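Long-range contacts in protein argonaute (Marinitoga piezophila, PDB 5I4A), which uses short 5'-hydroxyl RNA guides to bind complementary DNA or RNA targets and cleave them, and may help defend against invading mobile elements: residues 11-19 against 85-93; 32-42 against 60-70. One frame throughout, in Å; residues are numbered along the deposited sequence.

Interaction 1: 11-19 against 85-93. With nucleotides of chain B.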
loop_
_atom_site.group_PDB
_atom_site.type_symbol
_atom_site.label_atom_id
_atom_site.label_comp_id
_atom_site.label_asym_id
_atom_site.label_seq_id
_atom_site.Cartn_x
_atom_site.Cartn_y
_atom_site.Cartn_z
ATOM N N ILE A 11 20.684 11.328 14.520
ATOM C CA ILE A 11 20.713 12.779 14.396
ATOM C C ILE A 11 21.312 13.357 15.670
ATOM O O ILE A 11 20.802 13.119 16.770
ATOM C CB ILE A 11 19.307 13.338 14.138
ATOM C CG1 ILE A 11 18.852 12.962 12.724
ATOM C CG2 ILE A 11 19.280 14.847 14.348
ATOM C CD1 ILE A 11 17.354 12.920 12.549
ATOM N N ASP A 12 22.397 14.113 15.525
ATOM C CA ASP A 12 23.129 14.693 16.651
ATOM C C ASP A 12 23.068 16.214 16.545
ATOM O O ASP A 12 24.000 16.857 16.056
ATOM C CB ASP A 12 24.574 14.185 16.683
ATOM C CG ASP A 12 25.362 14.743 17.854
ATOM O OD1 ASP A 12 25.188 14.236 18.982
ATOM O OD2 ASP A 12 26.153 15.688 17.650
ATOM N N ILE A 13 21.957 16.785 16.999
ATOM C CA ILE A 13 21.778 18.236 17.072
ATOM C C ILE A 13 21.040 18.563 18.359
ATOM O O ILE A 13 20.406 17.690 18.965
ATOM C CB ILE A 13 20.995 18.788 15.861
ATOM C CG1 ILE A 13 19.555 18.274 15.874
ATOM C CG2 ILE A 13 21.686 18.455 14.545
ATOM C CD1 ILE A 13 18.657 18.973 14.878
ATOM N N PRO A 14 21.119 19.815 18.814
ATOM C CA PRO A 14 20.317 20.219 19.976
ATOM C C PRO A 14 18.836 19.959 19.746
ATOM O O PRO A 14 18.295 20.254 18.678
ATOM C CB PRO A 14 20.615 21.715 20.106
ATOM C CG PRO A 14 21.982 21.870 19.531
ATOM C CD PRO A 14 22.076 20.865 18.414
ATOM N N LYS A 15 18.180 19.399 20.763
ATOM C CA LYS A 15 16.750 19.094 20.688
ATOM C C LYS A 15 15.926 20.348 20.987
ATOM O O LYS A 15 15.150 20.415 21.941
ATOM C CB LYS A 15 16.381 17.963 21.641
ATOM C CG LYS A 15 16.995 16.605 21.321
ATOM C CD LYS A 15 17.333 16.448 19.846
ATOM C CE LYS A 15 18.015 15.113 19.586
ATOM N NZ LYS A 15 18.766 15.096 18.299
ATOM N N LYS A 16 16.107 21.355 20.137
ATOM C CA LYS A 16 15.426 22.627 20.319
ATOM C C LYS A 16 15.311 23.329 18.973
ATOM O O LYS A 16 16.124 23.114 18.072
ATOM C CB LYS A 16 16.165 23.513 21.327
ATOM C CG LYS A 16 17.590 23.839 20.922
ATOM C CD LYS A 16 18.272 24.748 21.930
ATOM C CE LYS A 16 18.691 23.983 23.171
ATOM N NZ LYS A 16 19.383 24.869 24.147
ATOM N N ILE A 17 14.289 24.173 18.859
ATOM C CA ILE A 17 14.023 24.950 17.656
ATOM C C ILE A 17 14.141 26.426 18.003
ATOM O O ILE A 17 13.646 26.867 19.046
ATOM C CB ILE A 17 12.627 24.634 17.075
ATOM C CG1 ILE A 17 12.540 23.159 16.676
ATOM C CG2 ILE A 17 12.305 25.537 15.892
ATOM C CD1 ILE A 17 13.675 22.699 15.787
ATOM N N LYS A 18 14.807 27.182 17.136
ATOM C CA LYS A 18 14.946 28.624 17.289
ATOM C C LYS A 18 14.068 29.322 16.260
ATOM O O LYS A 18 14.061 28.942 15.085
ATOM C CB LYS A 18 16.404 29.063 17.131
ATOM C CG LYS A 18 16.610 30.563 17.305
ATOM C CD LYS A 18 17.924 30.886 17.999
ATOM C CE LYS A 18 19.026 31.222 17.008
ATOM N NZ LYS A 18 20.280 31.623 17.707
ATOM N N ARG A 19 13.329 30.338 16.702
ATOM C CA ARG A 19 12.476 31.126 15.823
ATOM C C ARG A 19 12.986 32.560 15.792
ATOM O O ARG A 19 12.981 33.249 16.820
ATOM C CB ARG A 19 11.015 31.076 16.276
ATOM C CG ARG A 19 10.076 31.873 15.381
ATOM C CD ARG A 19 8.637 31.382 15.451
ATOM N NE ARG A 19 8.136 31.260 16.816
ATOM C CZ ARG A 19 7.574 30.162 17.309
ATOM N NH1 ARG A 19 7.428 29.088 16.549
ATOM N NH2 ARG A 19 7.146 30.143 18.565
ATOM N N LYS A 85 6.275 17.822 17.180
ATOM C CA LYS A 85 5.971 17.966 15.761
ATOM C C LYS A 85 6.707 19.152 15.155
ATOM O O LYS A 85 7.156 19.089 14.004
ATOM C CB LYS A 85 4.463 18.098 15.559
ATOM C CG LYS A 85 3.688 16.886 16.047
ATOM C CD LYS A 85 2.317 16.784 15.405
ATOM C CE LYS A 85 1.903 15.326 15.271
ATOM N NZ LYS A 85 2.098 14.573 16.545
ATOM N N LEU A 86 6.849 20.243 15.914
ATOM C CA LEU A 86 7.585 21.398 15.412
ATOM C C LEU A 86 9.042 21.046 15.146
ATOM O O LEU A 86 9.618 21.469 14.135
ATOM C CB LEU A 86 7.488 22.557 16.402
ATOM C CG LEU A 86 8.236 23.847 16.058
ATOM C CD1 LEU A 86 7.837 24.347 14.680
ATOM C CD2 LEU A 86 7.973 24.911 17.111
ATOM N N PHE A 87 9.657 20.271 16.044
ATOM C CA PHE A 87 11.038 19.853 15.827
ATOM C C PHE A 87 11.164 19.005 14.567
ATOM O O PHE A 87 12.089 19.200 13.770
ATOM C CB PHE A 87 11.551 19.085 17.048
ATOM C CG PHE A 87 12.959 18.577 16.900
ATOM C CD1 PHE A 87 14.035 19.392 17.202
ATOM C CD2 PHE A 87 13.206 17.288 16.455
ATOM C CE1 PHE A 87 15.330 18.931 17.063
ATOM C CE2 PHE A 87 14.499 16.822 16.315
ATOM C CZ PHE A 87 15.560 17.645 16.617
ATOM N N VAL A 88 10.237 18.065 14.369
ATOM C CA VAL A 88 10.294 17.186 13.204
ATOM C C VAL A 88 10.029 17.976 11.927
ATOM O O VAL A 88 10.725 17.812 10.918
ATOM C CB VAL A 88 9.301 16.021 13.366
ATOM C CG1 VAL A 88 9.213 15.206 12.081
ATOM C CG2 VAL A 88 9.707 15.135 14.533
ATOM N N LYS A 89 9.011 18.838 11.952
ATOM C CA LYS A 89 8.723 19.684 10.799
ATOM C C LYS A 89 9.933 20.536 10.435
ATOM O O LYS A 89 10.315 20.631 9.263
ATOM C CB LYS A 89 7.511 20.564 11.095
ATOM C CG LYS A 89 7.305 21.704 10.114
ATOM C CD LYS A 89 6.215 22.642 10.601
ATOM C CE LYS A 89 6.011 23.806 9.645
ATOM N NZ LYS A 89 4.928 24.711 10.114
ATOM N N THR A 90 10.558 21.152 11.441
ATOM C CA THR A 90 11.721 21.999 11.197
ATOM C C THR A 90 12.883 21.194 10.631
ATOM O O THR A 90 13.567 21.643 9.704
ATOM C CB THR A 90 12.135 22.693 12.491
ATOM O OG1 THR A 90 11.003 23.370 13.054
ATOM C CG2 THR A 90 13.245 23.697 12.228
ATOM N N LEU A 91 13.124 20.002 11.180
ATOM C CA LEU A 91 14.225 19.173 10.700
ATOM C C LEU A 91 13.987 18.719 9.263
ATOM O O LEU A 91 14.921 18.679 8.454
ATOM C CB LEU A 91 14.405 17.974 11.628
ATOM C CG LEU A 91 15.667 17.124 11.493
ATOM C CD1 LEU A 91 16.911 17.983 11.601
ATOM C CD2 LEU A 91 15.668 16.050 12.563
ATOM N N TYR A 92 12.738 18.377 8.929
ATOM C CA TYR A 92 12.403 18.010 7.555
ATOM C C TYR A 92 12.696 19.152 6.591
ATOM O O TYR A 92 13.300 18.950 5.530
ATOM C CB TYR A 92 10.933 17.601 7.469
ATOM C CG TYR A 92 10.695 16.110 7.545
ATOM C CD1 TYR A 92 11.338 15.236 6.678
ATOM C CD2 TYR A 92 9.826 15.577 8.487
ATOM C CE1 TYR A 92 11.120 13.872 6.746
ATOM C CE2 TYR A 92 9.601 14.216 8.563
ATOM C CZ TYR A 92 10.248 13.368 7.690
ATOM O OH TYR A 92 10.026 12.012 7.769
ATOM N N LYS A 93 12.267 20.367 6.943
ATOM C CA LYS A 93 12.533 21.517 6.088
ATOM C C LYS A 93 14.023 21.807 5.997
ATOM O O LYS A 93 14.510 22.237 4.944
ATOM C CB LYS A 93 11.781 22.743 6.609
ATOM C CG LYS A 93 10.267 22.591 6.597
ATOM C CD LYS A 93 9.589 23.756 7.299
ATOM C CE LYS A 93 9.907 25.077 6.619
ATOM N NZ LYS A 93 9.277 26.220 7.336
ATOM P P A B 11 6.270 12.054 7.974
ATOM O OP1 A B 11 6.858 12.146 6.616
ATOM O OP2 A B 11 7.143 11.772 9.143
ATOM O "O5'" A B 11 5.495 13.417 8.239
ATOM C "C5'" A B 11 5.056 13.774 9.540
ATOM C "C4'" A B 11 4.758 15.245 9.614
ATOM O "O4'" A B 11 6.004 15.983 9.507
ATOM C "C3'" A B 11 3.898 15.770 8.472
ATOM O "O3'" A B 11 2.498 15.621 8.684
ATOM C "C2'" A B 11 4.361 17.215 8.323
ATOM O "O2'" A B 11 3.755 18.061 9.290
ATOM C "C1'" A B 11 5.844 17.090 8.649
ATOM N N9 A B 11 6.648 16.851 7.437
ATOM C C8 A B 11 6.940 15.665 6.803
ATOM N N7 A B 11 7.694 15.809 5.738
ATOM C C5 A B 11 7.904 17.184 5.676
ATOM C C6 A B 11 8.619 18.006 4.788
ATOM N N6 A B 11 9.297 17.546 3.727
ATOM N N1 A B 11 8.615 19.333 5.029
ATOM C C2 A B 11 7.947 19.814 6.085
ATOM N N3 A B 11 7.238 19.145 6.987
ATOM C C4 A B 11 7.264 17.829 6.716
#
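Apolar packing of a helix against one strand of a sheet, with the loop leading into that strand, joins I17, I13 and I11 to F87, T90 and L91 in the N-terminal domain. No hydrogen bond crosses; the contact is mainly hydrocarbon, with backbone polar atoms of the loop bordering the F87 ring. Strand 16-19 and helix 85-93 cross at 71°, their axes 8.3 Å apart at closest approach. I17 lies over the first turns of helix 84-101, against L86, F87 and T90. Its CG1 is anti to the carbonyl carbon (chi1 -62°), and the chain beyond carries CD1 into the notch between F87 and T90, 3.6 Å from F87 CD1. From the helix, T90 meets it tip to tip, its CB 3.6 Å from I17 CD1. T90 OG1 turns back on its own helix and donates to L86 O over 2.6 Å, so that this carbonyl accepts from T90 N and T90 OG1 on opposite faces of its plane.

F87 has CG anti to the backbone N (chi1 178°), which turns the ring toward residues 13-16. P14 O sits at the ring edge, 3.6 Å from F87 CE1, while I13 CD1 and K15 CD converge on CZ. K15, the centre of an inverse gamma turn, bends at chi2, and its NZ donates to I13 O at 3.1 Å. Further along, I11 CD1 and L91 CD2 touch tip to tip at 3.6 Å.

The helix also faces the guide: one face of the Y92 ring lies over the base of A11 of chain B, with N7 above its centre, and Y92 OH donates to OP2 of that nucleotide at 3.2 Å. R19, beside L86, forms salt bridges with E54 and E76. Strands 51-56 and 74-79 flank strand 16-22 and add side chains around L86, while strand 127-140 meets the helix at L91 and Y92.

Interaction 2: 32-42 against 60-70. With nucleotides of chain B.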
loop_
_atom_site.group_PDB
_atom_site.type_symbol
_atom_site.label_atom_id
_atom_site.label_comp_id
_atom_site.label_asym_id
_atom_site.label_seq_id
_atom_site.Cartn_x
_atom_site.Cartn_y
_atom_site.Cartn_z
ATOM N N PHE A 32 7.695 39.607 1.335
ATOM C CA PHE A 32 9.001 39.516 1.985
ATOM C C PHE A 32 9.316 38.073 2.361
ATOM O O PHE A 32 10.416 37.574 2.099
ATOM C CB PHE A 32 9.025 40.432 3.213
ATOM C CG PHE A 32 10.380 40.571 3.857
ATOM C CD1 PHE A 32 11.519 40.756 3.090
ATOM C CD2 PHE A 32 10.508 40.551 5.238
ATOM C CE1 PHE A 32 12.763 40.892 3.686
ATOM C CE2 PHE A 32 11.748 40.690 5.838
ATOM C CZ PHE A 32 12.875 40.860 5.061
ATOM N N ALA A 33 8.342 37.377 2.951
ATOM C CA ALA A 33 8.547 35.981 3.326
ATOM C C ALA A 33 8.773 35.101 2.102
ATOM O O ALA A 33 9.589 34.173 2.137
ATOM C CB ALA A 33 7.353 35.478 4.137
ATOM N N ARG A 34 8.062 35.378 1.005
ATOM C CA ARG A 34 8.202 34.552 -0.191
ATOM C C ARG A 34 9.588 34.695 -0.807
ATOM O O ARG A 34 10.207 33.699 -1.200
ATOM C CB ARG A 34 7.126 34.915 -1.212
ATOM C CG ARG A 34 7.291 34.215 -2.552
ATOM C CD ARG A 34 6.278 33.097 -2.729
ATOM N NE ARG A 34 5.409 33.329 -3.880
ATOM C CZ ARG A 34 5.370 32.553 -4.958
ATOM N NH1 ARG A 34 6.141 31.477 -5.035
ATOM N NH2 ARG A 34 4.547 32.847 -5.957
ATOM N N ASN A 35 10.095 35.926 -0.901
ATOM C CA ASN A 35 11.432 36.128 -1.449
ATOM C C ASN A 35 12.495 35.513 -0.547
ATOM O O ASN A 35 13.479 34.947 -1.036
ATOM C CB ASN A 35 11.699 37.619 -1.658
ATOM C CG ASN A 35 10.695 38.264 -2.595
ATOM O OD1 ASN A 35 9.924 37.574 -3.266
ATOM N ND2 ASN A 35 10.703 39.590 -2.649
ATOM N N LEU A 36 12.311 35.608 0.772
ATOM C CA LEU A 36 13.257 34.988 1.694
ATOM C C LEU A 36 13.236 33.470 1.568
ATOM O O LEU A 36 14.286 32.820 1.636
ATOM C CB LEU A 36 12.949 35.415 3.127
ATOM C CG LEU A 36 13.251 36.881 3.434
ATOM C CD1 LEU A 36 12.840 37.235 4.852
ATOM C CD2 LEU A 36 14.728 37.167 3.207
ATOM N N SER A 37 12.048 32.888 1.385
ATOM C CA SER A 37 11.951 31.444 1.198
ATOM C C SER A 37 12.672 31.006 -0.070
ATOM O O SER A 37 13.377 29.991 -0.075
ATOM C CB SER A 37 10.482 31.022 1.148
ATOM O OG SER A 37 9.746 31.560 2.233
ATOM N N ARG A 38 12.512 31.772 -1.151
ATOM C CA ARG A 38 13.070 31.380 -2.442
ATOM C C ARG A 38 14.592 31.344 -2.407
ATOM O O ARG A 38 15.210 30.406 -2.925
ATOM C CB ARG A 38 12.582 32.346 -3.522
ATOM C CG ARG A 38 12.709 31.829 -4.941
ATOM C CD ARG A 38 12.407 32.931 -5.944
ATOM N NE ARG A 38 13.617 33.658 -6.315
ATOM C CZ ARG A 38 14.082 34.725 -5.674
ATOM N NH1 ARG A 38 13.442 35.213 -4.620
ATOM N NH2 ARG A 38 15.193 35.304 -6.088
ATOM N N VAL A 39 15.218 32.354 -1.799
ATOM C CA VAL A 39 16.675 32.442 -1.822
ATOM C C VAL A 39 17.335 31.553 -0.776
ATOM O O VAL A 39 18.526 31.241 -0.905
ATOM C CB VAL A 39 17.134 33.897 -1.632
ATOM C CG1 VAL A 39 16.622 34.765 -2.772
ATOM C CG2 VAL A 39 16.654 34.433 -0.297
ATOM N N ASN A 40 16.608 31.133 0.257
ATOM C CA ASN A 40 17.163 30.267 1.286
ATOM C C ASN A 40 16.743 28.812 1.133
ATOM O O ASN A 40 17.196 27.971 1.915
ATOM C CB ASN A 40 16.761 30.768 2.678
ATOM C CG ASN A 40 17.498 32.030 3.083
ATOM O OD1 ASN A 40 18.575 31.968 3.675
ATOM N ND2 ASN A 40 16.916 33.182 2.772
ATOM N N ASN A 41 15.895 28.498 0.150
ATOM C CA ASN A 41 15.355 27.147 -0.029
ATOM C C ASN A 41 14.710 26.642 1.259
ATOM O O ASN A 41 14.805 25.465 1.609
ATOM C CB ASN A 41 16.435 26.175 -0.514
ATOM C CG ASN A 41 16.751 26.341 -1.985
ATOM O OD1 ASN A 41 15.852 26.516 -2.806
ATOM N ND2 ASN A 41 18.034 26.290 -2.325
ATOM N N PHE A 42 14.045 27.550 1.968
ATOM C CA PHE A 42 13.527 27.255 3.301
ATOM C C PHE A 42 12.371 28.202 3.568
ATOM O O PHE A 42 12.561 29.423 3.552
ATOM C CB PHE A 42 14.624 27.420 4.354
ATOM C CG PHE A 42 14.277 26.840 5.693
ATOM C CD1 PHE A 42 13.376 27.478 6.529
ATOM C CD2 PHE A 42 14.864 25.660 6.123
ATOM C CE1 PHE A 42 13.058 26.947 7.761
ATOM C CE2 PHE A 42 14.550 25.126 7.359
ATOM C CZ PHE A 42 13.647 25.770 8.178
ATOM N N PHE A 60 23.224 28.767 10.878
ATOM C CA PHE A 60 22.293 28.902 9.761
ATOM C C PHE A 60 22.487 30.307 9.197
ATOM O O PHE A 60 21.989 31.283 9.767
ATOM C CB PHE A 60 20.858 28.668 10.221
ATOM C CG PHE A 60 19.866 28.514 9.100
ATOM C CD1 PHE A 60 19.585 29.570 8.249
ATOM C CD2 PHE A 60 19.190 27.319 8.917
ATOM C CE1 PHE A 60 18.669 29.432 7.225
ATOM C CE2 PHE A 60 18.268 27.178 7.896
ATOM C CZ PHE A 60 18.009 28.239 7.049
ATOM N N GLN A 61 23.207 30.404 8.083
ATOM C CA GLN A 61 23.512 31.689 7.463
ATOM C C GLN A 61 22.404 32.029 6.471
ATOM O O GLN A 61 22.257 31.367 5.439
ATOM C CB GLN A 61 24.876 31.643 6.783
ATOM C CG GLN A 61 26.028 31.295 7.721
ATOM C CD GLN A 61 26.434 32.452 8.617
ATOM O OE1 GLN A 61 25.817 32.699 9.654
ATOM N NE2 GLN A 61 27.482 33.166 8.219
ATOM N N ILE A 62 21.630 33.066 6.781
ATOM C CA ILE A 62 20.487 33.446 5.959
ATOM C C ILE A 62 20.947 34.325 4.802
ATOM O O ILE A 62 21.879 35.128 4.925
ATOM C CB ILE A 62 19.417 34.145 6.823
ATOM C CG1 ILE A 62 18.923 33.195 7.915
ATOM C CG2 ILE A 62 18.243 34.620 5.975
ATOM C CD1 ILE A 62 17.903 33.809 8.848
ATOM N N THR A 63 20.287 34.158 3.661
ATOM C CA THR A 63 20.552 34.917 2.443
ATOM C C THR A 63 19.363 35.852 2.172
ATOM O O THR A 63 18.220 35.459 2.385
ATOM C CB THR A 63 20.785 33.948 1.248
ATOM O OG1 THR A 63 22.031 33.261 1.424
ATOM C CG2 THR A 63 20.786 34.663 -0.095
ATOM N N PRO A 64 19.621 37.095 1.721
ATOM C CA PRO A 64 20.924 37.712 1.441
ATOM C C PRO A 64 21.717 38.067 2.692
ATOM O O PRO A 64 21.186 38.016 3.801
ATOM C CB PRO A 64 20.552 38.977 0.665
ATOM C CG PRO A 64 19.182 39.306 1.122
ATOM C CD PRO A 64 18.506 37.989 1.360
ATOM N N LYS A 65 22.988 38.422 2.496
ATOM C CA LYS A 65 23.843 38.771 3.625
ATOM C C LYS A 65 23.259 39.931 4.421
ATOM O O LYS A 65 23.133 39.853 5.647
ATOM C CB LYS A 65 25.248 39.109 3.132
ATOM C CG LYS A 65 26.268 39.285 4.246
ATOM C CD LYS A 65 27.235 40.406 3.918
ATOM C CE LYS A 65 28.650 39.895 3.755
ATOM N NZ LYS A 65 29.371 40.644 2.684
ATOM N N ASN A 66 22.876 41.014 3.739
ATOM C CA ASN A 66 22.413 42.191 4.477
ATOM C C ASN A 66 21.029 42.015 5.101
ATOM O O ASN A 66 20.472 43.011 5.584
ATOM C CB ASN A 66 22.431 43.434 3.578
ATOM C CG ASN A 66 21.446 43.354 2.399
ATOM O OD1 ASN A 66 20.428 42.667 2.447
ATOM N ND2 ASN A 66 21.752 44.093 1.340
ATOM N N VAL A 67 20.459 40.807 5.119
ATOM C CA VAL A 67 19.143 40.612 5.712
ATOM C C VAL A 67 19.146 40.947 7.197
ATOM O O VAL A 67 18.079 41.152 7.784
ATOM C CB VAL A 67 18.644 39.169 5.474
ATOM C CG1 VAL A 67 19.322 38.193 6.428
ATOM C CG2 VAL A 67 17.128 39.094 5.608
ATOM N N PHE A 68 20.326 41.019 7.824
ATOM C CA PHE A 68 20.386 41.421 9.225
ATOM C C PHE A 68 19.840 42.826 9.441
ATOM O O PHE A 68 19.486 43.173 10.573
ATOM C CB PHE A 68 21.823 41.318 9.763
ATOM C CG PHE A 68 22.860 42.021 8.918
ATOM C CD1 PHE A 68 22.943 43.405 8.893
ATOM C CD2 PHE A 68 23.779 41.295 8.180
ATOM C CE1 PHE A 68 23.902 44.047 8.127
ATOM C CE2 PHE A 68 24.740 41.931 7.410
ATOM C CZ PHE A 68 24.801 43.306 7.385
ATOM N N GLN A 69 19.753 43.638 8.381
ATOM C CA GLN A 69 19.181 44.974 8.507
ATOM C C GLN A 69 17.693 44.935 8.827
ATOM O O GLN A 69 17.143 45.944 9.276
ATOM C CB GLN A 69 19.406 45.774 7.224
ATOM C CG GLN A 69 18.430 45.438 6.110
ATOM C CD GLN A 69 18.744 46.160 4.818
ATOM O OE1 GLN A 69 18.432 47.340 4.659
ATOM N NE2 GLN A 69 19.367 45.452 3.883
ATOM N N TYR A 70 17.034 43.801 8.601
ATOM C CA TYR A 70 15.631 43.633 8.948
ATOM C C TYR A 70 15.431 42.790 10.198
ATOM O O TYR A 70 14.286 42.600 10.621
ATOM C CB TYR A 70 14.866 43.002 7.779
ATOM C CG TYR A 70 14.958 43.787 6.491
ATOM C CD1 TYR A 70 14.465 45.082 6.408
ATOM C CD2 TYR A 70 15.531 43.230 5.355
ATOM C CE1 TYR A 70 14.546 45.802 5.234
ATOM C CE2 TYR A 70 15.616 43.941 4.177
ATOM C CZ TYR A 70 15.122 45.227 4.121
ATOM O OH TYR A 70 15.204 45.940 2.948
ATOM P P U B 21 6.228 31.315 -9.837
ATOM O OP1 U B 21 6.551 32.161 -11.023
ATOM O OP2 U B 21 6.735 31.758 -8.518
ATOM O "O5'" U B 21 4.653 31.093 -9.655
ATOM C "C5'" U B 21 3.738 31.258 -10.744
ATOM C "C4'" U B 21 4.157 30.416 -11.930
ATOM O "O4'" U B 21 3.690 29.053 -11.758
ATOM C "C3'" U B 21 3.716 30.863 -13.336
ATOM O "O3'" U B 21 4.842 31.169 -14.160
ATOM C "C2'" U B 21 3.014 29.631 -13.928
ATOM O "O2'" U B 21 3.370 29.364 -15.272
ATOM C "C1'" U B 21 3.460 28.487 -13.020
ATOM N N1 U B 21 2.443 27.425 -12.927
ATOM C C2 U B 21 2.543 26.392 -13.849
ATOM O O2 U B 21 3.415 26.300 -14.671
ATOM N N3 U B 21 1.594 25.418 -13.804
ATOM C C4 U B 21 0.541 25.374 -12.933
ATOM O O4 U B 21 -0.241 24.430 -13.005
ATOM C C5 U B 21 0.465 26.465 -12.006
ATOM C C6 U B 21 1.393 27.439 -12.035
HETATM O O HOH W 1 20.464 30.298 3.525
#
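The carboxamide of N40, at the last turn of helix 29-40, grips both backbone polar groups of T63. T63 N donates to N40 OD1 at 2.8 Å, nearly straight at 167°, and N40 ND2 returns a bond of 2.7 Å that meets T63 O in its carbonyl plane, on a lone pair. The same ND2 also donates to L36 O one turn back, almost within the amide plane, so three bonds fix the rotation of the group. A water bridges OD1 to Q61 O. A chi1 of -73° sets CG beside the backbone N, from where ND2 reaches back to L36 O while OD1 faces T63 N.

Aromatic pairs bracket this clamp. The edge of F32 points at the face of Y70 (planes at 76°), and the edge of F60 at the face of F42, with centroids 5.5 Å apart. Between the clamp and F32, L36 CD2 lies 3.9 Å from V67 CG2, and V39 packs beside T63, which precedes a cis peptide bond to P64. A helix-end asparagine thus bonds both backbone groups of one loop residue, joining loop 60-70 to helix 29-40 in the argonaute N-terminal domain.

Overall arrangement
Leaving the N terminus, the chain runs through 11-19 into strand 16-22 and then helix 29-40, which enters interaction 2 along most of its length. After strands 45-46 and 51-56, loop 60-70 returns to that helix and closes the inner loop. Strand 74-79 and helix 84-101 follow, and the helix packs back on 11-19, so interaction 1 closes an outer loop that encloses interaction 2. Their centres lie about 19 Å apart, yet they touch where F42 CE2 packs 3.6 Å from K93 C. Interaction 1 joins helix 84-101 to strand 16-22 of the four-stranded antiparallel sheet, and interaction 2 joins helix 29-40 to loop 60-70: a worked example of one closure lying within another.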